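Local atomic coordinates of aminotransferase, class IV (Brucella abortus, PDB entry 4TVI), a protein that probably transfers the amino group of leucine, isoleucine or valine to 2-oxoglutarate, using pyridoxal 5'-phosphate, in branched-chain amino-acid biosynthesis. Residues E130-S134 and T135-L139; L293-L297 and V298-A302; A304-W307 and E308-H311. All blocks are in the same frame, centred on the assembly; numbering follows the deposited sequence. Where two conformers were deposited one is given.

Interaction 1 (E130-S134 and T135-L139); sequences EGDAS and TVAPL
Ser134 and Ala137 meet through the serine hydroxyl. Ser134 OG accepts the backbone N-H of Ala137 at 3.1 Å and lies 3.2 Å from Ala137 CB. The serine torsion (chi1 70°) sets OG between its own backbone N and carbonyl carbon, within reach of the Ala137 N-H. Asp132 sits behind it. Its OD1 takes the N-H of Ser134 at 2.8 Å, from above the carboxylate plane. Ser134 OG also lies 2.5 Å from Asp132 OD1, a bond so short that its exact length is doubtful. The methyl of Ala137 rests beside this carboxylate, 3.6 Å from OD2.

Backbone bonds form the frame. Asp132 N gives to Ala137 O and Leu139 N to Glu130 O, each at 2.8 Å. These two flank Gly131 and Pro138, a non-hydrogen-bonded pair in a single antiparallel bridge. The side chains of Leu139 and Glu130 lie side by side, pointing the same way. Thr135 N bonds to Asp132 O at 2.9 Å. At the far end Val136 N bonds to Ser134 O at 2.6 Å, and one water joins Ala133 O to Thr135 OG1.

Further out, Ser142 OG bonds to Glu130 N and Leu139 O, while Gln56 NE2 reaches Val136 O. Leu192 of the second subunit packs on Ser134 and Val136, and its Ala189 packs on Pro138.

This is a compact hairpin loop joining antiparallel strands 120-128 and 143-151. It combines an Asx turn at Asp132, a type I beta turn from Asp132 to Thr135, and a gamma turn centred on Thr135, at the dimer contact.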
loop_
_atom_site.group_PDB
_atom_site.type_symbol
_atom_site.label_atom_id
_atom_site.label_comp_id
_atom_site.label_asym_id
_atom_site.label_seq_id
_atom_site.Cartn_x
_atom_site.Cartn_y
_atom_site.Cartn_z
ATOM N N GLU A 130 0.838 -3.341 15.706
ATOM C CA GLU A 130 -0.487 -3.838 16.076
ATOM C C GLU A 130 -1.603 -3.003 15.464
ATOM O O GLU A 130 -1.405 -1.834 15.129
ATOM C CB GLU A 130 -0.663 -3.843 17.595
ATOM C CG GLU A 130 0.482 -4.437 18.385
ATOM C CD GLU A 130 0.273 -4.275 19.877
ATOM O OE1 GLU A 130 -0.802 -4.676 20.376
ATOM O OE2 GLU A 130 1.172 -3.728 20.548
ATOM N N GLY A 131 -2.780 -3.606 15.340
ATOM C CA GLY A 131 -3.962 -2.877 14.927
ATOM C C GLY A 131 -4.783 -2.620 16.174
ATOM O O GLY A 131 -4.548 -3.251 17.210
ATOM N N ASP A 132 -5.727 -1.688 16.098
ATOM C CA ASP A 132 -6.627 -1.449 17.218
ATOM C C ASP A 132 -7.782 -2.442 17.168
ATOM O O ASP A 132 -7.671 -3.496 16.544
ATOM C CB ASP A 132 -7.140 -0.004 17.219
ATOM C CG ASP A 132 -7.936 0.352 15.974
ATOM O OD1 ASP A 132 -8.360 -0.555 15.223
ATOM O OD2 ASP A 132 -8.138 1.563 15.746
ATOM N N ALA A 133 -8.896 -2.090 17.803
ATOM C CA ALA A 133 -10.062 -2.970 17.870
ATOM C C ALA A 133 -10.585 -3.364 16.487
ATOM O O ALA A 133 -11.212 -4.413 16.328
ATOM C CB ALA A 133 -11.170 -2.311 18.676
ATOM N N SER A 134 -10.332 -2.515 15.496
ATOM C CA SER A 134 -10.813 -2.741 14.134
ATOM C C SER A 134 -9.910 -3.677 13.336
ATOM O O SER A 134 -10.221 -4.022 12.194
ATOM C CB SER A 134 -10.925 -1.413 13.388
ATOM O OG SER A 134 -9.631 -0.889 13.120
ATOM N N THR A 135 -8.779 -4.043 13.935
ATOM C CA THR A 135 -7.731 -4.839 13.290
ATOM C C THR A 135 -7.050 -4.100 12.128
ATOM O O THR A 135 -5.824 -4.015 12.082
ATOM C CB THR A 135 -8.268 -6.190 12.766
ATOM O OG1 THR A 135 -9.003 -6.855 13.803
ATOM C CG2 THR A 135 -7.122 -7.073 12.298
ATOM N N VAL A 136 -7.838 -3.561 11.200
ATOM C CA VAL A 136 -7.282 -2.896 10.025
ATOM C C VAL A 136 -6.565 -1.587 10.366
ATOM O O VAL A 136 -5.481 -1.321 9.849
ATOM C CB VAL A 136 -8.378 -2.631 8.973
ATOM C CG1 VAL A 136 -7.892 -1.675 7.893
ATOM C CG2 VAL A 136 -8.857 -3.944 8.371
ATOM N N ALA A 137 -7.170 -0.769 11.222
ATOM C CA ALA A 137 -6.564 0.505 11.608
ATOM C C ALA A 137 -5.403 0.302 12.582
ATOM O O ALA A 137 -5.514 -0.464 13.540
ATOM C CB ALA A 137 -7.606 1.425 12.215
ATOM N N PRO A 138 -4.281 0.995 12.336
ATOM C CA PRO A 138 -3.081 0.861 13.171
ATOM C C PRO A 138 -3.270 1.375 14.598
ATOM O O PRO A 138 -3.937 2.385 14.813
ATOM C CB PRO A 138 -2.043 1.717 12.431
ATOM C CG PRO A 138 -2.842 2.702 11.666
ATOM C CD PRO A 138 -4.089 1.968 11.248
ATOM N N LEU A 139 -2.695 0.668 15.564
ATOM C CA LEU A 139 -2.611 1.176 16.925
ATOM C C LEU A 139 -1.358 2.052 17.008
ATOM O O LEU A 139 -0.240 1.535 16.979
ATOM C CB LEU A 139 -2.555 0.026 17.938
ATOM C CG LEU A 139 -2.495 0.388 19.421
ATOM C CD1 LEU A 139 -3.741 1.143 19.839
ATOM C CD2 LEU A 139 -2.329 -0.870 20.260
HETATM O O HOH W 1 -11.558 -6.229 14.379
#

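Interaction 2 (L293-L297 and V298-A302); sequences LDYGL and VTKRA
The ring of Tyr295 has the Lys300 chain over one face and Thr299 at its edge. Lys300 CE stands over the ring centre, 3.8 Å from the Tyr295 centroid and 13° off the normal, in a CH-pi contact. Lys300 CG lies on the same face, 3.6 Å from Tyr295 CE1. The methyl CG2 of Thr299 meets Tyr295 CE1 near the ring plane, at 3.7 Å. The tyrosine ring also packs on Pro284 of strand 281-288.

The lysine reaches the ring because its chain is extended from CG onward and lies across it. CG is anti to the carbonyl carbon (chi1 -68°), which directs the chain back past the start of the helix. The ammonium lifts off the face, 5.0 Å from Lys300 NZ to the Tyr295 centroid, so any cation-pi attraction is at most weak. A water gives a firm bond to Tyr295 O and accepts a weak one from Lys300 NZ. The contact is thus mainly aliphatic, with the charge near the surface.

Polar groups are tied up at the turn into the helix. Gly296 O accepts Lys300 N at 3.1 Å, and Leu297 O accepts Arg301 N at 2.9 Å. A second water takes the N-H of Gly296 and gives to Thr299 OG1. That hydroxyl also bonds to Glu272 OE1, while Glu272 OE2 accepts Val298 N. The carboxylate therefore holds two groups of the first helical turn, and its charge would suit the helix dipole.

Gly296 is the N-cap of helix 297-310. Its N-H reaches the Thr299 hydroxyl through a water, and with no side chain on Gly296 this is not a capping box. The site is a helix N-terminus, seated against strands 272-277 and 281-288.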
loop_
_atom_site.group_PDB
_atom_site.type_symbol
_atom_site.label_atom_id
_atom_site.label_comp_id
_atom_site.label_asym_id
_atom_site.label_seq_id
_atom_site.Cartn_x
_atom_site.Cartn_y
_atom_site.Cartn_z
ATOM N N LEU A 293 16.287 13.015 -26.692
ATOM C CA LEU A 293 16.685 14.311 -26.151
ATOM C C LEU A 293 18.102 14.281 -25.614
ATOM O O LEU A 293 18.507 13.325 -24.951
ATOM C CB LEU A 293 15.731 14.744 -25.037
ATOM C CG LEU A 293 14.270 14.943 -25.435
ATOM C CD1 LEU A 293 13.430 15.173 -24.199
ATOM C CD2 LEU A 293 14.134 16.098 -26.414
ATOM N N ASP A 294 18.846 15.347 -25.884
ATOM C CA ASP A 294 20.200 15.466 -25.378
ATOM C C ASP A 294 20.201 15.707 -23.886
ATOM O O ASP A 294 19.244 16.249 -23.332
ATOM C CB ASP A 294 20.946 16.609 -26.069
ATOM C CG ASP A 294 21.212 16.335 -27.530
ATOM O OD1 ASP A 294 21.123 15.158 -27.941
ATOM O OD2 ASP A 294 21.517 17.297 -28.267
ATOM N N TYR A 295 21.291 15.299 -23.249
ATOM C CA TYR A 295 21.621 15.744 -21.905
ATOM C C TYR A 295 21.926 17.237 -21.996
ATOM O O TYR A 295 23.012 17.644 -22.412
ATOM C CB TYR A 295 22.791 14.911 -21.368
ATOM C CG TYR A 295 23.150 15.102 -19.915
ATOM C CD1 TYR A 295 22.390 15.910 -19.082
ATOM C CD2 TYR A 295 24.212 14.393 -19.352
ATOM C CE1 TYR A 295 22.725 16.070 -17.744
ATOM C CE2 TYR A 295 24.539 14.530 -18.015
ATOM C CZ TYR A 295 23.795 15.367 -17.216
ATOM O OH TYR A 295 24.126 15.498 -15.882
ATOM N N GLY A 296 20.942 18.049 -21.620
ATOM C CA GLY A 296 21.002 19.478 -21.879
ATOM C C GLY A 296 21.832 20.323 -20.930
ATOM O O GLY A 296 22.166 19.896 -19.824
ATOM N N LEU A 297 22.139 21.541 -21.377
ATOM C CA LEU A 297 22.965 22.489 -20.633
ATOM C C LEU A 297 22.303 22.970 -19.344
ATOM O O LEU A 297 22.958 23.090 -18.310
ATOM C CB LEU A 297 23.303 23.698 -21.510
ATOM C CG LEU A 297 24.298 23.518 -22.659
ATOM C CD1 LEU A 297 24.664 24.860 -23.272
ATOM C CD2 LEU A 297 25.552 22.821 -22.171
ATOM N N VAL A 298 21.007 23.254 -19.408
ATOM C CA VAL A 298 20.295 23.755 -18.237
ATOM C C VAL A 298 20.203 22.670 -17.164
ATOM O O VAL A 298 20.333 22.954 -15.970
ATOM C CB VAL A 298 18.885 24.267 -18.604
ATOM C CG1 VAL A 298 18.143 24.732 -17.360
ATOM C CG2 VAL A 298 18.991 25.405 -19.608
ATOM N N THR A 299 19.995 21.428 -17.595
ATOM C CA THR A 299 19.999 20.290 -16.683
ATOM C C THR A 299 21.353 20.163 -15.995
ATOM O O THR A 299 21.435 19.996 -14.777
ATOM C CB THR A 299 19.696 18.969 -17.416
ATOM O OG1 THR A 299 18.408 19.046 -18.041
ATOM C CG2 THR A 299 19.715 17.804 -16.435
ATOM N N LYS A 300 22.415 20.267 -16.788
ATOM C CA LYS A 300 23.777 20.181 -16.272
ATOM C C LYS A 300 24.051 21.306 -15.278
ATOM O O LYS A 300 24.714 21.097 -14.259
ATOM C CB LYS A 300 24.782 20.224 -17.424
ATOM C CG LYS A 300 24.742 18.994 -18.320
ATOM C CD LYS A 300 25.861 18.984 -19.341
ATOM C CE LYS A 300 25.822 17.710 -20.177
ATOM N NZ LYS A 300 26.711 17.819 -21.370
ATOM N N ARG A 301 23.526 22.493 -15.567
ATOM C CA ARG A 301 23.701 23.632 -14.671
ATOM C C ARG A 301 22.990 23.377 -13.349
ATOM O O ARG A 301 23.541 23.638 -12.277
ATOM C CB ARG A 301 23.183 24.916 -15.307
ATOM C CG ARG A 301 23.501 26.151 -14.493
ATOM C CD ARG A 301 22.936 27.401 -15.149
ATOM N NE ARG A 301 23.454 28.614 -14.530
ATOM C CZ ARG A 301 23.061 29.841 -14.852
ATOM N NH1 ARG A 301 22.137 30.024 -15.789
ATOM N NH2 ARG A 301 23.592 30.887 -14.234
ATOM N N ALA A 302 21.763 22.868 -13.439
ATOM C CA ALA A 302 20.978 22.513 -12.262
ATOM C C ALA A 302 21.760 21.557 -11.370
ATOM O O ALA A 302 21.880 21.774 -10.164
ATOM C CB ALA A 302 19.652 21.888 -12.676
HETATM O O HOH W 2 24.601 19.725 -23.169
HETATM O O HOH W 3 18.793 17.024 -19.895
#

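Interaction 3 (A304-W307 and E308-H311); sequences ALYW and EWAH
Trp307 and His311 lie side by side, one turn apart, and point the same way. Trp307 CD1 approaches His311 CD2 at 4.2 Å, with the two rings oblique at 47°. The edge of the imidazole also faces the backbone, with His311 CD2 3.3 Å from Trp307 O. Both rings send a nitrogen to the same acid: Trp307 NE1 bonds to Glu72 OE2 and His311 NE2 to Glu72 OE1. The shared carboxylate would help fix how both rings are turned. The indole adopts a first torsion away from a staggered value (chi1 -105°), and Phe71 meets it.

Glu308 works on another side of the helix. Its extended chain crosses Leu305 obliquely, with Glu308 OE1 4.1 Å from Leu305 CD2. A water gives to Glu308 OE1 and to Leu305 O. The same carbonyl accepts Trp309 N at 3.2 Å, so two donors hold it.

Tyr306 turns a ring face to the edge of Trp309. The planes stand at 68° in an edge-to-face pair, and Trp309 CZ3 comes 4.0 Å from Tyr306 CZ. Ala310 CB adds a looser contact with Tyr306. The side chain of Arg245 touches both Tyr306 and Trp309, and Leu249 also touches Trp309.

Backbone bonds from Glu308 N to Ala304 O and from His311 N to Trp307 O, both i to i+4, bracket the segment. The side-chain pairs Leu305-Glu308 and Tyr306-Trp309 are i to i+3, and Trp307-His311 is i to i+4. Such spacings mark an amphipathic alpha-helix, the last of the chain, lying on helix 241-252 and held at its C-terminal end by Glu72.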
loop_
_atom_site.group_PDB
_atom_site.type_symbol
_atom_site.label_atom_id
_atom_site.label_comp_id
_atom_site.label_asym_id
_atom_site.label_seq_id
_atom_site.Cartn_x
_atom_site.Cartn_y
_atom_site.Cartn_z
ATOM N N ALA A 304 24.979 21.053 -11.437
ATOM C CA ALA A 304 26.189 21.733 -10.978
ATOM C C ALA A 304 25.885 22.602 -9.765
ATOM O O ALA A 304 26.636 22.610 -8.788
ATOM C CB ALA A 304 26.791 22.573 -12.099
ATOM N N LEU A 305 24.770 23.322 -9.835
ATOM C CA LEU A 305 24.343 24.197 -8.750
ATOM C C LEU A 305 24.050 23.410 -7.482
ATOM O O LEU A 305 24.350 23.864 -6.380
ATOM C CB LEU A 305 23.103 24.991 -9.162
ATOM C CG LEU A 305 23.319 26.083 -10.208
ATOM C CD1 LEU A 305 21.980 26.629 -10.703
ATOM C CD2 LEU A 305 24.187 27.193 -9.631
ATOM N N TYR A 306 23.466 22.225 -7.640
ATOM C CA TYR A 306 23.159 21.397 -6.486
ATOM C C TYR A 306 24.450 20.971 -5.793
ATOM O O TYR A 306 24.564 21.061 -4.572
ATOM C CB TYR A 306 22.341 20.166 -6.879
ATOM C CG TYR A 306 21.849 19.405 -5.671
ATOM C CD1 TYR A 306 22.649 18.449 -5.056
ATOM C CD2 TYR A 306 20.599 19.670 -5.120
ATOM C CE1 TYR A 306 22.214 17.762 -3.938
ATOM C CE2 TYR A 306 20.154 18.986 -3.998
ATOM C CZ TYR A 306 20.970 18.033 -3.412
ATOM O OH TYR A 306 20.544 17.347 -2.295
ATOM N N TRP A 307 25.413 20.504 -6.580
ATOM C CA TRP A 307 26.691 20.040 -6.041
ATOM C C TRP A 307 27.467 21.164 -5.356
ATOM O O TRP A 307 28.108 20.932 -4.330
ATOM C CB TRP A 307 27.536 19.415 -7.150
ATOM C CG TRP A 307 27.580 17.922 -7.087
ATOM C CD1 TRP A 307 28.653 17.142 -6.758
ATOM C CD2 TRP A 307 26.495 17.026 -7.341
ATOM N NE1 TRP A 307 28.305 15.815 -6.804
ATOM C CE2 TRP A 307 26.983 15.716 -7.157
ATOM C CE3 TRP A 307 25.158 17.201 -7.712
ATOM C CZ2 TRP A 307 26.182 14.588 -7.332
ATOM C CZ3 TRP A 307 24.362 16.077 -7.882
ATOM C CH2 TRP A 307 24.877 14.789 -7.693
ATOM N N GLU A 308 27.396 22.380 -5.905
ATOM C CA GLU A 308 28.064 23.520 -5.280
ATOM C C GLU A 308 27.509 23.771 -3.897
ATOM O O GLU A 308 28.257 23.882 -2.927
ATOM C CB GLU A 308 27.908 24.809 -6.089
ATOM C CG GLU A 308 28.364 26.033 -5.270
ATOM C CD GLU A 308 28.027 27.367 -5.911
ATOM O OE1 GLU A 308 26.972 27.462 -6.578
ATOM O OE2 GLU A 308 28.805 28.330 -5.740
ATOM N N TRP A 309 26.185 23.869 -3.817
ATOM C CA TRP A 309 25.525 24.115 -2.545
ATOM C C TRP A 309 25.781 22.985 -1.555
ATOM O O TRP A 309 26.014 23.227 -0.371
ATOM C CB TRP A 309 24.020 24.303 -2.747
ATOM C CG TRP A 309 23.267 24.208 -1.468
ATOM C CD1 TRP A 309 23.123 25.185 -0.525
ATOM C CD2 TRP A 309 22.559 23.067 -0.978
ATOM N NE1 TRP A 309 22.371 24.721 0.524
ATOM C CE2 TRP A 309 22.007 23.423 0.269
ATOM C CE3 TRP A 309 22.337 21.776 -1.470
ATOM C CZ2 TRP A 309 21.247 22.535 1.030
ATOM C CZ3 TRP A 309 21.584 20.899 -0.715
ATOM C CH2 TRP A 309 21.051 21.280 0.524
ATOM N N ALA A 310 25.742 21.751 -2.045
ATOM C CA ALA A 310 25.935 20.595 -1.178
ATOM C C ALA A 310 27.313 20.619 -0.530
ATOM O O ALA A 310 27.464 20.209 0.619
ATOM C CB ALA A 310 25.742 19.307 -1.958
ATOM N N HIS A 311 28.309 21.108 -1.266
ATOM C CA HIS A 311 29.678 21.162 -0.763
ATOM C C HIS A 311 30.045 22.528 -0.191
ATOM O O HIS A 311 31.189 22.748 0.215
ATOM C CB HIS A 311 30.670 20.798 -1.872
ATOM C CG HIS A 311 30.735 19.335 -2.175
ATOM N ND1 HIS A 311 31.338 18.424 -1.335
ATOM C CD2 HIS A 311 30.270 18.623 -3.230
ATOM C CE1 HIS A 311 31.247 17.215 -1.860
ATOM N NE2 HIS A 311 30.600 17.309 -3.010
HETATM O O HOH W 4 24.761 26.473 -5.767
#

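Overall arrangement
From the N terminus, interaction 1 comes first. It closes the loop between strands 120-128 and 143-151 of the five-stranded antiparallel sheet, where it meets the second subunit. Interactions 2 and 3 follow much later. Interaction 2 starts helix 297-310 after strand 291-292, against the mixed sheet. Interaction 3 finishes that helix. The three are in series, and none nests or crosses. Interactions 2 and 3 have centres about 15 Å apart. Interaction 1 lies across the chain's centre, about 49 Å and 45 Å from them, centre to centre. Through Glu72, just after strand 64-70, interaction 3 ties the final helix back to the five-stranded part.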